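Local atomic coordinates of TarM (Staphylococcus aureus subsp. aureus 21178, PDB entry 4X7R), a protein that belongs to the GT-B glycosyltransferases, with two Rossmann-like domains facing each other across a cleft and an added antiparallel beta-sheet region. Residues Pro428-Leu440 with Glu465-Tyr478. The protein carries 1 engineered substitution. Numbering follows the deposited sequence.
Sequences PSDFIEDNKNGYL and EFGSKARENIIEKY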
loop_
_atom_site.group_PDB
_atom_site.type_symbol
_atom_site.label_atom_id
_atom_site.label_comp_id
_atom_site.label_asym_id
_atom_site.label_seq_id
_atom_site.Cartn_x
_atom_site.Cartn_y
_atom_site.Cartn_z
ATOM N N PRO A 428 -18.094 0.701 -10.113
ATOM C CA PRO A 428 -19.052 1.813 -10.265
ATOM C C PRO A 428 -20.521 1.475 -10.459
ATOM O O PRO A 428 -21.336 2.015 -9.726
ATOM C CB PRO A 428 -18.457 2.652 -11.403
ATOM C CG PRO A 428 -17.014 2.411 -11.303
ATOM C CD PRO A 428 -16.849 0.977 -10.866
ATOM N N SER A 429 -20.857 0.544 -11.370
ATOM C CA SER A 429 -22.272 0.184 -11.648
ATOM C C SER A 429 -22.939 -0.597 -10.517
ATOM O O SER A 429 -24.149 -0.749 -10.522
ATOM C CB SER A 429 -22.409 -0.538 -12.988
ATOM O OG SER A 429 -21.614 -1.710 -12.975
ATOM N N ASP A 430 -22.164 -1.080 -9.542
ATOM C CA ASP A 430 -22.744 -1.754 -8.382
ATOM C C ASP A 430 -23.423 -0.735 -7.493
ATOM O O ASP A 430 -24.488 -1.024 -6.934
ATOM C CB ASP A 430 -21.665 -2.438 -7.550
ATOM C CG ASP A 430 -21.249 -3.797 -8.034
ATOM O OD1 ASP A 430 -21.602 -4.156 -9.175
ATOM O OD2 ASP A 430 -20.631 -4.528 -7.256
ATOM N N PHE A 431 -22.807 0.450 -7.339
ATOM C CA PHE A 431 -23.340 1.443 -6.402
ATOM C C PHE A 431 -23.860 2.738 -6.999
ATOM O O PHE A 431 -24.672 3.403 -6.366
ATOM C CB PHE A 431 -22.349 1.668 -5.245
ATOM C CG PHE A 431 -20.918 1.866 -5.677
ATOM C CD1 PHE A 431 -20.491 3.088 -6.186
ATOM C CD2 PHE A 431 -19.992 0.835 -5.560
ATOM C CE1 PHE A 431 -19.173 3.267 -6.599
ATOM C CE2 PHE A 431 -18.680 1.009 -5.988
ATOM C CZ PHE A 431 -18.274 2.229 -6.501
ATOM N N ILE A 432 -23.413 3.102 -8.211
ATOM C CA ILE A 432 -23.927 4.318 -8.839
ATOM C C ILE A 432 -25.213 3.954 -9.580
ATOM O O ILE A 432 -25.210 3.000 -10.354
ATOM C CB ILE A 432 -22.889 5.047 -9.754
ATOM C CG1 ILE A 432 -21.610 5.451 -8.960
ATOM C CG2 ILE A 432 -23.532 6.259 -10.482
ATOM C CD1 ILE A 432 -20.448 5.954 -9.840
ATOM N N GLU A 433 -26.309 4.711 -9.330
ATOM C CA GLU A 433 -27.594 4.550 -10.007
ATOM C C GLU A 433 -27.691 5.775 -10.898
ATOM O O GLU A 433 -27.911 6.891 -10.407
ATOM C CB GLU A 433 -28.760 4.457 -9.007
ATOM C CG GLU A 433 -28.690 3.198 -8.145
ATOM C CD GLU A 433 -29.917 2.818 -7.334
ATOM O OE1 GLU A 433 -30.585 3.726 -6.787
ATOM O OE2 GLU A 433 -30.168 1.599 -7.190
ATOM N N ASP A 434 -27.366 5.580 -12.184
ATOM C CA ASP A 434 -27.300 6.624 -13.198
ATOM C C ASP A 434 -28.508 7.520 -13.179
ATOM O O ASP A 434 -29.630 7.023 -13.190
ATOM C CB ASP A 434 -27.091 6.050 -14.613
ATOM C CG ASP A 434 -26.895 7.138 -15.649
ATOM O OD1 ASP A 434 -25.810 7.745 -15.670
ATOM O OD2 ASP A 434 -27.849 7.424 -16.397
ATOM N N ASN A 435 -28.258 8.844 -13.104
ATOM C CA ASN A 435 -29.253 9.913 -13.078
ATOM C C ASN A 435 -30.146 9.875 -11.812
ATOM O O ASN A 435 -31.181 10.537 -11.767
ATOM C CB ASN A 435 -30.052 9.922 -14.395
ATOM C CG ASN A 435 -30.729 11.214 -14.737
ATOM O OD1 ASN A 435 -30.230 12.314 -14.461
ATOM N ND2 ASN A 435 -31.881 11.091 -15.371
ATOM N N LYS A 436 -29.711 9.149 -10.762
ATOM C CA LYS A 436 -30.444 9.061 -9.494
ATOM C C LYS A 436 -29.535 9.439 -8.313
ATOM O O LYS A 436 -29.938 10.234 -7.473
ATOM C CB LYS A 436 -31.094 7.677 -9.312
ATOM C CG LYS A 436 -31.832 7.517 -7.984
ATOM C CD LYS A 436 -32.564 6.194 -7.874
ATOM C CE LYS A 436 -33.189 6.010 -6.512
ATOM N NZ LYS A 436 -33.857 4.687 -6.400
ATOM N N ASN A 437 -28.297 8.912 -8.272
ATOM C CA ASN A 437 -27.362 9.240 -7.193
ATOM C C ASN A 437 -25.976 9.661 -7.721
ATOM O O ASN A 437 -25.042 9.878 -6.950
ATOM C CB ASN A 437 -27.296 8.081 -6.195
ATOM C CG ASN A 437 -26.615 6.831 -6.686
ATOM O OD1 ASN A 437 -25.777 6.860 -7.587
ATOM N ND2 ASN A 437 -26.867 5.718 -6.014
ATOM N N GLY A 438 -25.887 9.782 -9.043
ATOM C CA GLY A 438 -24.682 10.144 -9.782
ATOM C C GLY A 438 -24.813 9.773 -11.249
ATOM O O GLY A 438 -25.918 9.483 -11.730
ATOM N N TYR A 439 -23.675 9.766 -11.967
ATOM C CA TYR A 439 -23.661 9.425 -13.387
ATOM C C TYR A 439 -22.613 8.386 -13.734
ATOM O O TYR A 439 -21.464 8.473 -13.268
ATOM C CB TYR A 439 -23.462 10.677 -14.264
ATOM C CG TYR A 439 -24.606 11.671 -14.237
ATOM C CD1 TYR A 439 -25.856 11.345 -14.760
ATOM C CD2 TYR A 439 -24.415 12.970 -13.771
ATOM C CE1 TYR A 439 -26.906 12.267 -14.760
ATOM C CE2 TYR A 439 -25.448 13.911 -13.797
ATOM C CZ TYR A 439 -26.696 13.549 -14.274
ATOM O OH TYR A 439 -27.714 14.474 -14.266
ATOM N N LEU A 440 -23.026 7.403 -14.561
ATOM C CA LEU A 440 -22.181 6.354 -15.132
ATOM C C LEU A 440 -21.923 6.764 -16.567
ATOM O O LEU A 440 -22.859 6.848 -17.378
ATOM C CB LEU A 440 -22.859 4.976 -15.088
ATOM C CG LEU A 440 -22.836 4.268 -13.744
ATOM C CD1 LEU A 440 -23.750 3.052 -13.763
ATOM C CD2 LEU A 440 -21.397 3.897 -13.328
ATOM N N GLU A 465 -29.483 16.384 -4.045
ATOM C CA GLU A 465 -30.435 15.281 -4.215
ATOM C C GLU A 465 -29.679 13.991 -4.518
ATOM O O GLU A 465 -29.975 12.947 -3.923
ATOM C CB GLU A 465 -31.381 15.620 -5.364
ATOM C CG GLU A 465 -32.415 14.579 -5.759
ATOM C CD GLU A 465 -33.206 15.011 -6.982
ATOM O OE1 GLU A 465 -33.885 16.064 -6.911
ATOM O OE2 GLU A 465 -33.111 14.327 -8.029
ATOM N N PHE A 466 -28.715 14.070 -5.468
ATOM C CA PHE A 466 -27.885 12.946 -5.907
ATOM C C PHE A 466 -27.058 12.439 -4.741
ATOM O O PHE A 466 -27.094 11.241 -4.458
ATOM C CB PHE A 466 -26.998 13.344 -7.105
ATOM C CG PHE A 466 -27.596 13.176 -8.488
ATOM C CD1 PHE A 466 -28.976 13.157 -8.675
ATOM C CD2 PHE A 466 -26.779 13.088 -9.607
ATOM C CE1 PHE A 466 -29.523 13.011 -9.954
ATOM C CE2 PHE A 466 -27.328 12.965 -10.885
ATOM C CZ PHE A 466 -28.697 12.939 -11.052
ATOM N N GLY A 467 -26.410 13.366 -4.030
ATOM C CA GLY A 467 -25.582 13.071 -2.866
ATOM C C GLY A 467 -26.335 12.386 -1.745
ATOM O O GLY A 467 -25.855 11.398 -1.182
ATOM N N SER A 468 -27.544 12.894 -1.442
ATOM C CA SER A 468 -28.436 12.357 -0.405
ATOM C C SER A 468 -28.825 10.896 -0.727
ATOM O O SER A 468 -28.714 10.036 0.140
ATOM C CB SER A 468 -29.677 13.245 -0.253
ATOM O OG SER A 468 -29.532 14.228 0.766
ATOM N N LYS A 469 -29.230 10.621 -1.987
ATOM C CA LYS A 469 -29.582 9.282 -2.465
ATOM C C LYS A 469 -28.335 8.365 -2.458
ATOM O O LYS A 469 -28.457 7.173 -2.169
ATOM C CB LYS A 469 -30.178 9.357 -3.882
ATOM C CG LYS A 469 -31.620 9.860 -3.946
ATOM C CD LYS A 469 -32.609 8.694 -3.876
ATOM C CE LYS A 469 -33.931 9.086 -3.258
ATOM N NZ LYS A 469 -34.699 7.897 -2.791
ATOM N N ALA A 470 -27.135 8.938 -2.750
ATOM C CA ALA A 470 -25.852 8.218 -2.775
ATOM C C ALA A 470 -25.507 7.587 -1.433
ATOM O O ALA A 470 -25.210 6.390 -1.400
ATOM C CB ALA A 470 -24.727 9.126 -3.255
ATOM N N ARG A 471 -25.595 8.367 -0.328
ATOM C CA ARG A 471 -25.304 7.892 1.049
ATOM C C ARG A 471 -26.311 6.802 1.439
ATOM O O ARG A 471 -25.917 5.750 1.938
ATOM C CB ARG A 471 -25.283 9.067 2.055
ATOM C CG ARG A 471 -25.694 8.703 3.483
ATOM C CD ARG A 471 -25.591 9.855 4.465
ATOM N NE ARG A 471 -24.218 9.950 4.931
ATOM C CZ ARG A 471 -23.780 9.493 6.095
ATOM N NH1 ARG A 471 -24.631 9.005 6.990
ATOM N NH2 ARG A 471 -22.491 9.557 6.392
ATOM N N GLU A 472 -27.598 7.051 1.146
ATOM C CA GLU A 472 -28.717 6.145 1.356
ATOM C C GLU A 472 -28.467 4.795 0.668
ATOM O O GLU A 472 -28.719 3.754 1.273
ATOM C CB GLU A 472 -29.967 6.776 0.756
ATOM C CG GLU A 472 -31.128 6.917 1.709
ATOM C CD GLU A 472 -32.265 7.745 1.140
ATOM O OE1 GLU A 472 -32.850 7.347 0.103
ATOM O OE2 GLU A 472 -32.570 8.802 1.736
ATOM N N ASN A 473 -27.966 4.817 -0.598
ATOM C CA ASN A 473 -27.671 3.611 -1.375
ATOM C C ASN A 473 -26.526 2.821 -0.777
ATOM O O ASN A 473 -26.587 1.597 -0.773
ATOM C CB ASN A 473 -27.382 3.936 -2.850
ATOM C CG ASN A 473 -27.526 2.722 -3.755
ATOM O OD1 ASN A 473 -28.489 1.954 -3.673
ATOM N ND2 ASN A 473 -26.587 2.516 -4.644
ATOM N N ILE A 474 -25.493 3.508 -0.244
ATOM C CA ILE A 474 -24.341 2.831 0.384
ATOM C C ILE A 474 -24.765 2.152 1.682
ATOM O O ILE A 474 -24.439 0.982 1.907
ATOM C CB ILE A 474 -23.078 3.748 0.556
ATOM C CG1 ILE A 474 -22.603 4.366 -0.798
ATOM C CG2 ILE A 474 -21.932 3.025 1.283
ATOM C CD1 ILE A 474 -22.380 3.389 -1.991
ATOM N N ILE A 475 -25.508 2.889 2.532
ATOM C CA ILE A 475 -26.010 2.388 3.819
ATOM C C ILE A 475 -26.827 1.117 3.561
ATOM O O ILE A 475 -26.558 0.089 4.162
ATOM C CB ILE A 475 -26.814 3.497 4.568
ATOM C CG1 ILE A 475 -25.849 4.546 5.155
ATOM C CG2 ILE A 475 -27.727 2.908 5.655
ATOM C CD1 ILE A 475 -26.524 5.841 5.652
ATOM N N GLU A 476 -27.745 1.174 2.603
ATOM C CA GLU A 476 -28.591 0.044 2.294
ATOM C C GLU A 476 -27.881 -1.201 1.756
ATOM O O GLU A 476 -28.187 -2.311 2.195
ATOM C CB GLU A 476 -29.691 0.477 1.351
ATOM C CG GLU A 476 -30.744 -0.581 1.198
ATOM C CD GLU A 476 -31.774 -0.246 0.139
ATOM O OE1 GLU A 476 -32.080 0.957 -0.041
ATOM O OE2 GLU A 476 -32.279 -1.195 -0.506
ATOM N N LYS A 477 -26.941 -1.028 0.833
ATOM C CA LYS A 477 -26.332 -2.163 0.177
ATOM C C LYS A 477 -25.021 -2.686 0.734
ATOM O O LYS A 477 -24.603 -3.778 0.332
ATOM C CB LYS A 477 -26.269 -1.912 -1.341
ATOM C CG LYS A 477 -27.667 -1.689 -1.958
ATOM C CD LYS A 477 -27.579 -1.418 -3.457
ATOM C CE LYS A 477 -28.905 -1.532 -4.179
ATOM N NZ LYS A 477 -29.874 -0.500 -3.730
ATOM N N TYR A 478 -24.379 -1.952 1.668
ATOM C CA TYR A 478 -23.093 -2.366 2.224
ATOM C C TYR A 478 -23.084 -2.449 3.762
ATOM O O TYR A 478 -22.138 -1.981 4.419
ATOM C CB TYR A 478 -21.980 -1.442 1.699
ATOM C CG TYR A 478 -21.855 -1.478 0.203
ATOM C CD1 TYR A 478 -21.119 -2.476 -0.427
ATOM C CD2 TYR A 478 -22.593 -0.609 -0.599
ATOM C CE1 TYR A 478 -21.077 -2.580 -1.815
ATOM C CE2 TYR A 478 -22.523 -0.678 -1.991
ATOM C CZ TYR A 478 -21.734 -1.643 -2.590
ATOM O OH TYR A 478 -21.690 -1.741 -3.950
HETATM O O HOH W 1 -20.029 -3.583 -4.933
HETATM O O HOH W 2 -27.130 0.411 -6.453
#
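A chi1 of 70° sets CG of N437 between its own backbone N and carbonyl carbon, which turns the amide toward N473, whose CG is anti to the backbone N (chi1 -161°); the two side chains cross at about a right angle. Both amides reach the carbonyl of F431, an example of how one buried backbone oxygen can tie a turn to a helix. N437 ND2 approaches F431 O in the carbonyl plane at 3.2 Å. N473 ND2 lies closer to F431 O, at 2.7 Å, but its bond is bent and weak. The other end of each amide is also engaged: E433 N donates to N437 OD1 at 2.8 Å from above the carbonyl plane, helping to hold the turn, whereas N473 OD1 takes K477 NZ in its carbonyl plane. N473 ND2 also donates to water 2, which lies within reach of D430 O.

Nearer the start of the helix, F466 lays its ring against the backbone of 435-438. N437 N lies over one face, and the ring edge meets the face of Y439 in a T-shaped stack, planes 68° apart, with F466 CE2 3.5 Å from Y439 CZ. At the far end F431 CB rests on I474 CD1, and Y478 OH meets the F431 ring edge, 3.5 Å from CD2; water 1 links this hydroxyl to D430 OD2.

Y439 pairs by backbone with strand 419-422, and L456 of helix 446-457 also touches F466. Helix 460-477 thus packs against the turn leading into edge strand 438-441 of the parallel sheet, an alpha/beta layering characteristic of the Rossmann-like C-terminal domain of GT-B glycosyltransferases.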